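PDB 6RA3: putative dioxygenase (1H-3-hydroxy-4-oxoquinaldine 2,4-dioxygenase) from Mycobacteroides abscessus subsp. abscessus, which cleaves the heterocyclic ring of the Pseudomonas quinolone signal (PQS) with dioxygen, yielding N-octanoylanthranilate and carbon monoxide. Local coordinates for residues A[12-18]-A[49-55]; A[115-119]-A[259-263]; A[135-139]-A[184-188]. All blocks are in the same frame, centred on the assembly; numbering follows the deposited sequence.

Contact 1: A[12-18]-A[49-55]; sequences IAFDDQG and QRTVRVC
Asp15 and Arg53 meet in a two-pronged salt bridge: Arg53 NH2 runs almost straight (172°) to Asp15 OD1 at 2.6 Å, and Arg53 NE reaches Asp15 OD2 at 3.0 Å on its syn side. With chi1 at 72°, CG of Asp15 lies between its own backbone N and carbonyl carbon, which carries the carboxylate over the neighbouring strand. On the other face of the sheet Arg50 repeats the side-on grip, NE to Asp16 OD1 at 3.1 Å and NH2 to Asp16 OD2 at 3.0 Å, its chain fully extended to NE. The backbones beneath are antiparallel strands 10-17 and 51-54 of the alpha/beta hydrolase sheet. Asp15 with Arg53 and Gln17 with Thr51 are hydrogen-bonded pairs, and Thr51 N to Gln17 O is short, 2.7 Å. Beyond the last bridge, Cys55 N donates to Ala13 O. In the second shell, Gln17 NE2 reaches Asp15 OD1 at 3.2 Å from the face of the carboxylate opposite to Arg53 NH2, while Gln17 OE1 accepts from Arg46. Asp39 takes Arg53 NH1, and Leu85 O holds Arg50 NH2. Asp16 OD2 also accepts from the backbone N of Gly174 of the second subunit.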
# COMPACT_ATOMS: atom_id res chain seq x y z
N ILE A 12 -11.41 -0.02 9.58
CA ILE A 12 -10.30 0.27 10.50
C ILE A 12 -9.02 -0.26 9.88
O ILE A 12 -8.83 -1.48 9.79
CB ILE A 12 -10.54 -0.37 11.88
CG1 ILE A 12 -11.89 0.08 12.44
CG2 ILE A 12 -9.37 -0.07 12.84
CD1 ILE A 12 -12.00 1.63 12.65
N ALA A 13 -8.11 0.63 9.51
CA ALA A 13 -6.80 0.24 9.04
C ALA A 13 -5.87 -0.01 10.21
O ALA A 13 -5.94 0.64 11.25
CB ALA A 13 -6.20 1.32 8.17
N PHE A 14 -4.95 -0.94 10.00
CA PHE A 14 -4.01 -1.34 11.05
C PHE A 14 -2.85 -2.11 10.43
O PHE A 14 -2.85 -2.45 9.24
CB PHE A 14 -4.74 -2.18 12.09
CG PHE A 14 -5.14 -3.55 11.62
CD1 PHE A 14 -6.30 -3.73 10.90
CD2 PHE A 14 -4.33 -4.66 11.89
CE1 PHE A 14 -6.67 -4.99 10.43
CE2 PHE A 14 -4.69 -5.92 11.43
CZ PHE A 14 -5.88 -6.09 10.72
N ASP A 15 -1.82 -2.33 11.24
CA ASP A 15 -0.87 -3.41 10.97
C ASP A 15 -0.47 -4.06 12.29
O ASP A 15 -0.66 -3.52 13.38
CB ASP A 15 0.33 -2.93 10.14
CG ASP A 15 1.30 -2.05 10.91
OD1 ASP A 15 2.36 -1.75 10.31
OD2 ASP A 15 1.04 -1.68 12.08
N ASP A 16 0.04 -5.28 12.15
CA ASP A 16 0.23 -6.21 13.26
C ASP A 16 1.60 -6.86 13.04
O ASP A 16 1.78 -7.56 12.05
CB ASP A 16 -0.90 -7.23 13.25
CG ASP A 16 -0.66 -8.40 14.17
OD1 ASP A 16 0.22 -8.27 15.04
OD2 ASP A 16 -1.37 -9.44 14.00
N GLN A 17 2.55 -6.60 13.94
CA GLN A 17 3.95 -7.00 13.78
C GLN A 17 4.47 -7.53 15.12
O GLN A 17 4.19 -6.93 16.17
CB GLN A 17 4.83 -5.83 13.30
CG GLN A 17 4.42 -5.25 11.96
CD GLN A 17 5.49 -4.38 11.35
OE1 GLN A 17 6.67 -4.75 11.28
NE2 GLN A 17 5.09 -3.22 10.88
N GLY A 18 5.22 -8.63 15.09
CA GLY A 18 5.89 -9.22 16.24
C GLY A 18 5.12 -10.38 16.84
O GLY A 18 3.90 -10.49 16.72
N GLN A 49 7.56 -6.56 21.70
CA GLN A 49 6.27 -7.20 21.87
C GLN A 49 5.54 -7.19 20.55
O GLN A 49 5.85 -6.39 19.67
CB GLN A 49 5.38 -6.47 22.89
CG GLN A 49 5.99 -6.14 24.24
CD GLN A 49 6.19 -7.36 25.13
OE1 GLN A 49 5.44 -8.35 25.06
NE2 GLN A 49 7.21 -7.30 25.99
N ARG A 50 4.54 -8.05 20.42
CA ARG A 50 3.58 -7.87 19.35
C ARG A 50 3.07 -6.45 19.43
O ARG A 50 2.64 -6.00 20.50
CB ARG A 50 2.42 -8.85 19.48
CG ARG A 50 1.35 -8.76 18.35
CD ARG A 50 0.16 -9.67 18.63
NE ARG A 50 -0.79 -9.70 17.54
CZ ARG A 50 -1.91 -10.40 17.53
NH1 ARG A 50 -2.25 -11.13 18.57
NH2 ARG A 50 -2.70 -10.37 16.47
N THR A 51 3.20 -5.73 18.32
CA THR A 51 2.75 -4.35 18.20
C THR A 51 1.68 -4.25 17.12
O THR A 51 1.89 -4.70 15.99
CB THR A 51 3.95 -3.48 17.88
OG1 THR A 51 4.86 -3.53 18.98
CG2 THR A 51 3.52 -2.02 17.60
N VAL A 52 0.53 -3.69 17.49
CA VAL A 52 -0.61 -3.46 16.59
C VAL A 52 -0.77 -1.95 16.50
O VAL A 52 -1.08 -1.29 17.50
CB VAL A 52 -1.90 -4.12 17.11
CG1 VAL A 52 -3.12 -3.69 16.26
CG2 VAL A 52 -1.79 -5.61 17.15
N ARG A 53 -0.52 -1.39 15.32
CA ARG A 53 -0.73 0.03 15.09
C ARG A 53 -2.12 0.23 14.51
O ARG A 53 -2.50 -0.45 13.56
CB ARG A 53 0.33 0.62 14.16
CG ARG A 53 1.75 0.49 14.65
CD ARG A 53 2.68 1.31 13.81
NE ARG A 53 2.80 0.72 12.48
CZ ARG A 53 3.37 1.30 11.44
NH1 ARG A 53 3.90 2.51 11.53
NH2 ARG A 53 3.43 0.65 10.29
N VAL A 54 -2.90 1.14 15.11
CA VAL A 54 -4.32 1.26 14.81
C VAL A 54 -4.62 2.65 14.28
O VAL A 54 -4.15 3.65 14.82
CB VAL A 54 -5.20 0.97 16.04
CG1 VAL A 54 -6.66 1.24 15.73
CG2 VAL A 54 -5.02 -0.44 16.51
N CYS A 55 -5.41 2.70 13.22
CA CYS A 55 -5.90 3.94 12.64
C CYS A 55 -7.33 4.17 13.13
O CYS A 55 -8.08 3.22 13.33
CB CYS A 55 -5.90 3.88 11.11
SG CYS A 55 -4.30 3.88 10.30
O HOH W 1 2.88 -2.87 13.51

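Contact 2: A[115-119]-A[259-263]; sequences PAVMI and EAIDL
Met118 sends CG anti to its backbone N (chi1 176°) and then bends at chi3 (-69°), which turns the terminal methyl CE onto CB of Glu259 at 3.5 Å, the two side chains crossing at about a right angle. Leu263, whose CG also stands anti to the backbone N, projects its branched end at the strand: CG lies 3.8 Å from Ala116 CB, and CD2 reaches both Met118 CB at 3.9 Å and the carbonyl Val117 O at 3.6 Å. The sulfur of Met118 fits beside the small Ala260, SD to CB 4.1 Å. Alternate residues Ala116 and Met118 thus face helix 253-266, whereas Val117 turns its side chain to helix 99-109 on the other side of the sheet. This is the alpha/beta/alpha layering of the alpha/beta hydrolase fold, the C-terminal helix lying nearly antiparallel to an inner strand (159°) with their axes 9.1 Å apart. Arg211 of the adjoining strand 209-214 forms salt bridges with the carboxylates of Glu259 and Asp262, and Arg239 takes the other oxygen of Glu259. Between strand and helix, therefore, cohesion comes from methyl, methylene and thioether surfaces, while the charge of Glu259 is met by arginines from the next two strands, 209-214 and 236-240.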
# COMPACT_ATOMS: atom_id res chain seq x y z
N PRO A 115 -3.39 -3.40 31.48
CA PRO A 115 -2.64 -3.11 32.72
C PRO A 115 -1.88 -1.81 32.68
O PRO A 115 -1.38 -1.37 33.72
CB PRO A 115 -1.67 -4.28 32.80
CG PRO A 115 -1.35 -4.53 31.35
CD PRO A 115 -2.68 -4.38 30.65
N ALA A 116 -1.75 -1.16 31.53
CA ALA A 116 -1.02 0.09 31.50
C ALA A 116 -1.41 0.87 30.25
O ALA A 116 -1.94 0.31 29.28
CB ALA A 116 0.49 -0.15 31.55
N VAL A 117 -1.12 2.16 30.30
CA VAL A 117 -1.42 3.13 29.24
C VAL A 117 -0.33 4.18 29.24
O VAL A 117 -0.09 4.81 30.27
CB VAL A 117 -2.79 3.83 29.43
CG1 VAL A 117 -2.94 4.98 28.40
CG2 VAL A 117 -3.93 2.87 29.35
N MET A 118 0.27 4.43 28.09
CA MET A 118 1.16 5.57 27.90
C MET A 118 0.48 6.63 27.05
O MET A 118 -0.13 6.32 26.01
CB MET A 118 2.47 5.14 27.22
CG MET A 118 3.40 6.28 26.91
SD MET A 118 5.15 5.83 26.69
CE MET A 118 5.48 5.42 28.37
N ILE A 119 0.60 7.89 27.48
CA ILE A 119 0.04 9.04 26.76
C ILE A 119 1.17 10.00 26.46
O ILE A 119 2.05 10.23 27.30
CB ILE A 119 -1.09 9.71 27.57
CG1 ILE A 119 -2.21 8.69 27.82
CG2 ILE A 119 -1.62 10.94 26.83
CD1 ILE A 119 -3.36 9.19 28.70
N GLU A 259 10.50 4.12 27.17
CA GLU A 259 9.55 4.41 28.26
C GLU A 259 8.41 3.41 28.27
O GLU A 259 7.97 2.97 29.34
CB GLU A 259 8.99 5.83 28.13
CG GLU A 259 9.93 6.93 28.47
CD GLU A 259 10.25 7.01 29.97
OE1 GLU A 259 9.45 6.54 30.81
OE2 GLU A 259 11.32 7.56 30.29
N ALA A 260 7.87 3.08 27.08
CA ALA A 260 6.78 2.11 27.00
C ALA A 260 7.23 0.73 27.47
O ALA A 260 6.48 0.01 28.13
CB ALA A 260 6.26 2.03 25.55
N ILE A 261 8.42 0.31 27.07
CA ILE A 261 8.90 -1.00 27.48
C ILE A 261 9.05 -1.04 29.01
O ILE A 261 8.54 -1.95 29.69
CB ILE A 261 10.20 -1.35 26.73
CG1 ILE A 261 9.87 -1.64 25.25
CG2 ILE A 261 10.90 -2.53 27.35
CD1 ILE A 261 10.94 -1.22 24.28
N ASP A 262 9.66 0.01 29.57
CA ASP A 262 9.76 0.13 31.03
C ASP A 262 8.39 0.10 31.70
O ASP A 262 8.18 -0.63 32.68
CB ASP A 262 10.49 1.42 31.38
CG ASP A 262 10.54 1.67 32.87
OD1 ASP A 262 11.42 1.08 33.53
OD2 ASP A 262 9.68 2.42 33.39
N LEU A 263 7.44 0.90 31.21
CA LEU A 263 6.09 0.90 31.76
C LEU A 263 5.49 -0.50 31.76
O LEU A 263 4.88 -0.94 32.75
CB LEU A 263 5.20 1.85 30.94
CG LEU A 263 3.70 1.88 31.25
CD1 LEU A 263 3.47 2.32 32.69
CD2 LEU A 263 2.95 2.81 30.29

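Contact 3: A[135-139]-A[184-188]; sequences LHGIQ and GRVID
Leu135 lays its CD1 methyl against Asp188, 3.3 Å from its backbone N and 3.6 Å from its CB, and both its methyls against Ile187, whose CG2 is 3.7 Å from Leu135 CD1. This is helix-to-helix packing between the C-terminal part of helix 129-137 and the middle of helix 177-194, in the helical region inserted into the alpha/beta hydrolase fold after strand 116-120. Ile187 carries the packing inward to Trp31 and to His97, a probable substrate-binding residue. Gly184 has no side chain, and its CA comes within 3.4 Å of Leu135 O in a CA-H...O contact. Next in sequence, His136 donates from NE2 to Asp188 OD2 at 3.0 Å, a bent bond (148°) that meets the oxygen from above the carboxylate plane, ring and carboxylate standing at right angles. Ile138 then turns CD1 onto the Gly184 CA. With CG beside its own backbone N (chi1 -59°), the otherwise extended Gln139 side chain runs back over the turn, NE2 donating to Leu135 O from above the carbonyl plane. Gln139 OE1 lies beside CD of Arg185, whose NH2 forms a salt bridge with Asp68. Gln139 NE2 also donates to a water at 3.1 Å, and the water in turn donates a hydrogen bond to Asp188 OD2 (2.5 Å).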
# COMPACT_ATOMS: atom_id res chain seq x y z
N LEU A 135 -9.83 25.42 18.70
CA LEU A 135 -10.76 24.32 18.49
C LEU A 135 -12.03 24.78 17.78
O LEU A 135 -12.72 23.98 17.13
CB LEU A 135 -11.13 23.68 19.83
CG LEU A 135 -10.09 22.87 20.62
CD1 LEU A 135 -10.69 22.32 21.92
CD2 LEU A 135 -9.51 21.72 19.79
N HIS A 136 -12.39 26.06 17.93
CA HIS A 136 -13.52 26.64 17.23
C HIS A 136 -13.12 27.16 15.86
O HIS A 136 -13.89 27.04 14.90
CB HIS A 136 -14.13 27.77 18.08
CG HIS A 136 -14.76 27.29 19.35
ND1 HIS A 136 -14.94 28.10 20.45
CD2 HIS A 136 -15.24 26.07 19.70
CE1 HIS A 136 -15.52 27.41 21.42
NE2 HIS A 136 -15.71 26.17 20.99
N GLY A 137 -11.91 27.71 15.74
CA GLY A 137 -11.45 28.19 14.45
C GLY A 137 -11.38 27.10 13.40
O GLY A 137 -11.65 27.33 12.22
N ILE A 138 -11.01 25.88 13.81
CA ILE A 138 -10.96 24.78 12.85
C ILE A 138 -12.34 24.21 12.55
O ILE A 138 -12.47 23.40 11.62
CB ILE A 138 -10.02 23.65 13.30
CG1 ILE A 138 -10.50 23.03 14.61
CG2 ILE A 138 -8.58 24.17 13.35
CD1 ILE A 138 -9.46 22.13 15.29
N GLN A 139 -13.37 24.62 13.28
CA GLN A 139 -14.76 24.33 12.92
C GLN A 139 -15.37 25.38 12.01
O GLN A 139 -16.57 25.31 11.71
CB GLN A 139 -15.63 24.19 14.17
CG GLN A 139 -15.19 23.10 15.11
CD GLN A 139 -16.00 23.14 16.35
OE1 GLN A 139 -17.23 23.20 16.28
NE2 GLN A 139 -15.34 23.14 17.49
N GLY A 184 -12.00 19.43 16.44
CA GLY A 184 -12.37 20.58 17.25
C GLY A 184 -13.49 20.26 18.20
O GLY A 184 -13.35 20.45 19.40
N ARG A 185 -14.60 19.78 17.65
CA ARG A 185 -15.76 19.38 18.44
C ARG A 185 -15.39 18.40 19.53
O ARG A 185 -15.81 18.55 20.69
CB ARG A 185 -16.80 18.72 17.54
CG ARG A 185 -18.05 19.47 17.31
CD ARG A 185 -18.37 19.51 15.86
NE ARG A 185 -18.43 18.19 15.21
CZ ARG A 185 -18.19 18.02 13.91
NH1 ARG A 185 -17.85 19.06 13.17
NH2 ARG A 185 -18.24 16.82 13.36
N VAL A 186 -14.73 17.30 19.15
CA VAL A 186 -14.56 16.18 20.06
C VAL A 186 -13.63 16.58 21.20
O VAL A 186 -13.91 16.30 22.37
CB VAL A 186 -14.04 14.94 19.30
CG1 VAL A 186 -13.65 13.84 20.27
CG2 VAL A 186 -15.13 14.40 18.36
N ILE A 187 -12.51 17.23 20.87
CA ILE A 187 -11.59 17.72 21.90
C ILE A 187 -12.29 18.77 22.77
O ILE A 187 -12.34 18.65 24.00
CB ILE A 187 -10.33 18.30 21.23
CG1 ILE A 187 -9.61 17.21 20.39
CG2 ILE A 187 -9.38 18.83 22.28
CD1 ILE A 187 -8.45 17.75 19.56
N ASP A 188 -12.86 19.80 22.14
CA ASP A 188 -13.57 20.82 22.92
C ASP A 188 -14.55 20.17 23.88
O ASP A 188 -14.58 20.50 25.07
CB ASP A 188 -14.27 21.80 21.97
CG ASP A 188 -14.86 23.01 22.66
OD1 ASP A 188 -14.20 23.60 23.54
OD2 ASP A 188 -15.98 23.42 22.28
O HOH W 2 -16.99 22.84 20.12

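Contacts 1 and 2 both reach the central sheet, with centres 16 Å apart and nearest atoms about 6 Å apart: contact 1 joins two antiparallel strands toward one side of it, contact 2 lays the C-terminal helix on strand 116-120, an inner strand of the sheet. Contact 3 belongs to the helices, its centre 28 Å from contact 1 and 29 Å from contact 2, on the opposite side of the chain's centre from each. Along the chain contact 1 closes first; contact 2 then encloses contact 3, helix 129-137 following strand 116-120. After the helical excursion, whose packing at 184-188 reaches His97, which probably binds the substrate, strands 209-214 and 236-240 rejoin the sheet, and helix 253-266 then packs on it.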